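Long-range contact in putative D-alanine N-acetyltransferase of GNAT family (Desulfovibrio desulfuricans subsp. desulfuricans, PDB 2R7H), which probably transfers an acyl group, most likely acetyl from acetyl-CoA as in other GNAT-family enzymes, to an acceptor that may be D-alanine: residues Arg145-Ala157 / Ala165-Ala177. Residues are numbered along the deposited sequence; the frame is centred on the assembly and turned at random.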
loop_
_atom_site.group_PDB
_atom_site.type_symbol
_atom_site.label_atom_id
_atom_site.label_comp_id
_atom_site.label_asym_id
_atom_site.label_seq_id
_atom_site.Cartn_x
_atom_site.Cartn_y
_atom_site.Cartn_z
ATOM N N ARG B 145 1.365 -0.183 -19.728
ATOM C CA ARG B 145 0.602 1.080 -19.704
ATOM C C ARG B 145 -0.453 1.140 -20.825
ATOM O O ARG B 145 -1.570 1.619 -20.592
ATOM C CB ARG B 145 1.539 2.301 -19.751
ATOM C CG ARG B 145 2.397 2.443 -18.516
ATOM C CD ARG B 145 3.076 3.791 -18.408
ATOM N NE ARG B 145 4.000 4.113 -19.496
ATOM C CZ ARG B 145 5.245 3.650 -19.611
ATOM N NH1 ARG B 145 5.738 2.777 -18.746
ATOM N NH2 ARG B 145 6.006 4.027 -20.632
ATOM N N ARG B 146 -0.078 0.659 -22.031
ATOM C CA ARG B 146 -0.962 0.585 -23.211
ATOM C C ARG B 146 -2.134 -0.326 -22.878
ATOM O O ARG B 146 -3.288 0.039 -23.118
ATOM C CB ARG B 146 -0.215 0.069 -24.473
ATOM N N PHE B 147 -1.823 -1.495 -22.316
ATOM C CA PHE B 147 -2.837 -2.462 -21.895
ATOM C C PHE B 147 -3.888 -1.826 -21.002
ATOM O O PHE B 147 -5.097 -1.927 -21.271
ATOM C CB PHE B 147 -2.169 -3.639 -21.174
ATOM C CG PHE B 147 -3.126 -4.645 -20.636
ATOM C CD1 PHE B 147 -3.701 -5.600 -21.479
ATOM C CD2 PHE B 147 -3.426 -4.687 -19.285
ATOM C CE1 PHE B 147 -4.579 -6.519 -20.988
ATOM C CE2 PHE B 147 -4.286 -5.622 -18.800
ATOM C CZ PHE B 147 -4.862 -6.550 -19.652
ATOM N N TYR B 148 -3.421 -1.148 -19.948
ATOM C CA TYR B 148 -4.308 -0.474 -19.015
ATOM C C TYR B 148 -5.113 0.632 -19.681
ATOM O O TYR B 148 -6.325 0.707 -19.479
ATOM C CB TYR B 148 -3.573 0.055 -17.759
ATOM C CG TYR B 148 -2.978 -1.011 -16.847
ATOM C CD1 TYR B 148 -3.709 -2.167 -16.493
ATOM C CD2 TYR B 148 -1.768 -0.803 -16.203
ATOM C CE1 TYR B 148 -3.183 -3.129 -15.661
ATOM C CE2 TYR B 148 -1.252 -1.770 -15.328
ATOM C CZ TYR B 148 -1.984 -2.923 -15.062
ATOM O OH TYR B 148 -1.512 -3.899 -14.202
ATOM N N GLU B 149 -4.445 1.459 -20.487
ATOM C CA GLU B 149 -5.111 2.536 -21.212
ATOM C C GLU B 149 -6.137 2.024 -22.201
ATOM O O GLU B 149 -7.221 2.612 -22.295
ATOM C CB GLU B 149 -4.088 3.443 -21.879
ATOM C CG GLU B 149 -3.332 4.249 -20.819
ATOM C CD GLU B 149 -2.123 5.024 -21.323
ATOM O OE1 GLU B 149 -1.839 5.015 -22.544
ATOM O OE2 GLU B 149 -1.451 5.640 -20.450
ATOM N N ARG B 150 -5.817 0.932 -22.907
ATOM C CA ARG B 150 -6.754 0.317 -23.880
ATOM C C ARG B 150 -7.958 -0.300 -23.165
ATOM O O ARG B 150 -9.048 -0.321 -23.713
ATOM C CB ARG B 150 -6.066 -0.762 -24.724
ATOM N N ALA B 151 -7.770 -0.756 -21.917
ATOM C CA ALA B 151 -8.852 -1.364 -21.134
ATOM C C ALA B 151 -9.757 -0.330 -20.464
ATOM O O ALA B 151 -10.687 -0.702 -19.750
ATOM C CB ALA B 151 -8.290 -2.357 -20.111
ATOM N N GLY B 152 -9.510 0.953 -20.683
ATOM C CA GLY B 152 -10.338 2.005 -20.104
ATOM C C GLY B 152 -9.843 2.603 -18.793
ATOM O O GLY B 152 -10.600 3.326 -18.151
ATOM N N PHE B 153 -8.614 2.270 -18.382
ATOM C CA PHE B 153 -8.029 2.832 -17.149
ATOM C C PHE B 153 -7.512 4.188 -17.548
ATOM O O PHE B 153 -7.133 4.399 -18.699
ATOM C CB PHE B 153 -6.816 2.068 -16.573
ATOM C CG PHE B 153 -7.119 0.765 -15.831
ATOM C CD1 PHE B 153 -7.363 -0.435 -16.504
ATOM C CD2 PHE B 153 -7.018 0.720 -14.423
ATOM C CE1 PHE B 153 -7.569 -1.628 -15.780
ATOM C CE2 PHE B 153 -7.235 -0.462 -13.691
ATOM C CZ PHE B 153 -7.519 -1.632 -14.363
ATOM N N SER B 154 -7.536 5.122 -16.621
ATOM C CA SER B 154 -7.014 6.442 -16.871
ATOM C C SER B 154 -5.861 6.629 -15.868
ATOM O O SER B 154 -5.909 6.129 -14.744
ATOM C CB SER B 154 -8.102 7.502 -16.695
ATOM O OG SER B 154 -8.560 7.531 -15.351
ATOM N N ALA B 155 -4.787 7.252 -16.333
ATOM C CA ALA B 155 -3.631 7.580 -15.539
ATOM C C ALA B 155 -4.110 8.684 -14.622
ATOM O O ALA B 155 -4.382 9.769 -15.087
ATOM C CB ALA B 155 -2.513 8.108 -16.465
ATOM N N GLU B 156 -4.261 8.427 -13.328
ATOM C CA GLU B 156 -4.729 9.482 -12.391
ATOM C C GLU B 156 -3.640 10.162 -11.558
ATOM O O GLU B 156 -3.849 11.287 -11.102
ATOM C CB GLU B 156 -5.840 8.952 -11.496
ATOM C CG GLU B 156 -6.494 10.012 -10.601
ATOM C CD GLU B 156 -7.657 9.511 -9.824
ATOM O OE1 GLU B 156 -7.684 8.304 -9.517
ATOM O OE2 GLU B 156 -8.517 10.348 -9.452
ATOM N N ALA B 157 -2.498 9.505 -11.345
ATOM C CA ALA B 157 -1.410 10.074 -10.549
ATOM C C ALA B 157 -0.069 9.550 -11.037
ATOM O O ALA B 157 0.031 8.419 -11.531
ATOM C CB ALA B 157 -1.596 9.689 -9.080
ATOM N N ALA B 165 15.566 6.614 -8.930
ATOM C CA ALA B 165 15.799 7.774 -9.779
ATOM C C ALA B 165 15.394 7.430 -11.226
ATOM O O ALA B 165 15.735 6.373 -11.725
ATOM C CB ALA B 165 17.291 8.210 -9.695
ATOM N N GLY B 166 14.606 8.289 -11.868
ATOM C CA GLY B 166 14.121 8.044 -13.216
ATOM C C GLY B 166 13.032 6.978 -13.380
ATOM O O GLY B 166 12.612 6.732 -14.504
ATOM N N ASP B 167 12.542 6.367 -12.288
ATOM C CA ASP B 167 11.520 5.317 -12.352
ATOM C C ASP B 167 10.265 5.765 -11.548
ATOM O O ASP B 167 10.162 5.575 -10.358
ATOM C CB ASP B 167 12.102 4.010 -11.836
ATOM C CG ASP B 167 11.230 2.821 -12.143
ATOM O OD1 ASP B 167 10.041 2.988 -12.448
ATOM O OD2 ASP B 167 11.742 1.689 -12.100
ATOM N N ASP B 168 9.320 6.356 -12.266
ATOM C CA ASP B 168 8.085 6.886 -11.705
ATOM C C ASP B 168 7.021 5.834 -11.532
ATOM O O ASP B 168 7.023 4.856 -12.275
ATOM C CB ASP B 168 7.496 7.917 -12.659
ATOM C CG ASP B 168 8.437 9.071 -12.951
ATOM O OD1 ASP B 168 9.444 9.254 -12.231
ATOM O OD2 ASP B 168 8.140 9.790 -13.919
ATOM N N LYS B 169 6.125 6.032 -10.553
ATOM C CA LYS B 169 5.004 5.124 -10.356
ATOM C C LYS B 169 3.848 5.835 -10.980
ATOM O O LYS B 169 3.649 7.009 -10.661
ATOM C CB LYS B 169 4.672 4.864 -8.875
ATOM C CG LYS B 169 3.496 3.828 -8.723
ATOM C CD LYS B 169 3.359 3.268 -7.347
ATOM C CE LYS B 169 2.856 4.202 -6.361
ATOM N NZ LYS B 169 2.521 3.452 -5.087
ATOM N N ILE B 170 3.101 5.149 -11.858
ATOM C CA ILE B 170 1.907 5.715 -12.498
ATOM C C ILE B 170 0.738 4.928 -11.901
ATOM O O ILE B 170 0.788 3.689 -11.862
ATOM C CB ILE B 170 1.856 5.612 -14.044
ATOM C CG1 ILE B 170 3.001 6.376 -14.726
ATOM C CG2 ILE B 170 0.518 6.245 -14.568
ATOM C CD1 ILE B 170 4.330 5.883 -14.454
ATOM N N ILE B 171 -0.284 5.640 -11.426
ATOM C CA ILE B 171 -1.466 5.011 -10.810
ATOM C C ILE B 171 -2.614 5.185 -11.786
ATOM O O ILE B 171 -2.961 6.322 -12.177
ATOM C CB ILE B 171 -1.831 5.586 -9.423
ATOM C CG1 ILE B 171 -0.630 5.509 -8.453
ATOM C CG2 ILE B 171 -3.009 4.790 -8.836
ATOM C CD1 ILE B 171 -0.842 6.183 -7.074
ATOM N N TYR B 172 -3.148 4.038 -12.220
ATOM C CA TYR B 172 -4.226 3.929 -13.164
ATOM C C TYR B 172 -5.506 3.636 -12.433
ATOM O O TYR B 172 -5.561 2.807 -11.545
ATOM C CB TYR B 172 -3.912 2.825 -14.209
ATOM C CG TYR B 172 -2.941 3.274 -15.264
ATOM C CD1 TYR B 172 -3.380 4.029 -16.360
ATOM C CD2 TYR B 172 -1.608 2.936 -15.200
ATOM C CE1 TYR B 172 -2.502 4.459 -17.330
ATOM C CE2 TYR B 172 -0.734 3.362 -16.182
ATOM C CZ TYR B 172 -1.178 4.117 -17.221
ATOM O OH TYR B 172 -0.280 4.531 -18.155
ATOM N N ARG B 173 -6.559 4.301 -12.841
ATOM C CA ARG B 173 -7.867 4.182 -12.222
ATOM C C ARG B 173 -8.923 3.581 -13.174
ATOM O O ARG B 173 -9.004 3.998 -14.313
ATOM C CB ARG B 173 -8.323 5.617 -11.936
ATOM C CG ARG B 173 -9.685 5.803 -11.259
ATOM C CD ARG B 173 -10.150 7.181 -11.529
ATOM N NE ARG B 173 -11.408 7.450 -10.860
ATOM C CZ ARG B 173 -11.522 7.779 -9.585
ATOM N NH1 ARG B 173 -10.457 7.823 -8.773
ATOM N NH2 ARG B 173 -12.736 8.004 -9.110
ATOM N N LEU B 174 -9.721 2.617 -12.698
ATOM C CA LEU B 174 -10.855 2.108 -13.497
ATOM C C LEU B 174 -12.099 2.233 -12.634
ATOM O O LEU B 174 -12.154 1.692 -11.541
ATOM C CB LEU B 174 -10.706 0.642 -13.895
ATOM C CG LEU B 174 -11.778 0.023 -14.813
ATOM C CD1 LEU B 174 -11.678 0.574 -16.212
ATOM C CD2 LEU B 174 -11.583 -1.457 -14.888
ATOM N N GLU B 175 -13.078 2.995 -13.092
ATOM C CA GLU B 175 -14.357 3.125 -12.383
ATOM C C GLU B 175 -15.138 1.908 -12.841
ATOM O O GLU B 175 -15.310 1.668 -14.051
ATOM C CB GLU B 175 -15.061 4.420 -12.731
ATOM C CG GLU B 175 -14.240 5.624 -12.278
ATOM C CD GLU B 175 -14.866 6.958 -12.512
ATOM O OE1 GLU B 175 -16.060 7.013 -12.855
ATOM O OE2 GLU B 175 -14.152 7.972 -12.338
ATOM N N VAL B 176 -15.558 1.124 -11.858
ATOM C CA VAL B 176 -16.276 -0.161 -12.017
ATOM C C VAL B 176 -17.818 -0.094 -11.838
ATOM O O VAL B 176 -18.555 -0.985 -12.299
ATOM C CB VAL B 176 -15.580 -1.224 -11.084
ATOM C CG1 VAL B 176 -16.528 -2.133 -10.442
ATOM C CG2 VAL B 176 -14.426 -1.950 -11.832
ATOM N N ALA B 177 -18.305 0.966 -11.210
ATOM C CA ALA B 177 -19.718 1.141 -10.977
ATOM C C ALA B 177 -19.971 2.638 -10.938
ATOM O O ALA B 177 -19.233 3.395 -11.594
ATOM C CB ALA B 177 -20.116 0.477 -9.668
ATOM O OXT ALA B 177 -20.884 3.126 -10.262
HETATM O O HOH W 1 -12.498 4.478 -15.740
HETATM O O HOH W 2 -11.005 6.453 -14.995
#
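Y172 packs against helix 142-150 with CB of Y148 over one face of its ring, 4.2 Å from the ring centroid, while the two tyrosine rings meet obliquely at 45°. With CG of Y172 anti to the carbonyl carbon (chi1 -78°), the phenol reaches the helix, where its OH donates to OE2 of E149 at 2.8 Å, arriving from above the carboxylate plane. CB, CG and CD of R145 crowd the same hydroxyl; NH1 of R145 bonds to the carbonyl of I138. After the helix, G152 closes a Schellman motif and the buried F153 follows. CB of L174 covers one face of the F153 ring, 3.8 Å from its centroid, and CD1 of Y148 the opposite face; L116 of helix 111-125 also packs against it. On the other face of the sheet, NH1 of R173 forms a salt bridge with OE1 of E156 (2.9 Å), the carboxylate and guanidinium planes nearly perpendicular, and NE of R173 donates to OE2 of E175, which accepts on its anti lone pair. K160 of the second subunit bonds to both E156 and R173 through its backbone, drawing this network into the dimer interface. S154 and R173 exchange backbone bonds; then N of E156 (2.7 Å) and, weakly, N of A157 (3.3 Å) share O of I171. That shared carbonyl marks a classic beta bulge in the GNAT fold's C-terminal antiparallel hairpin, packed against the helix preceding it.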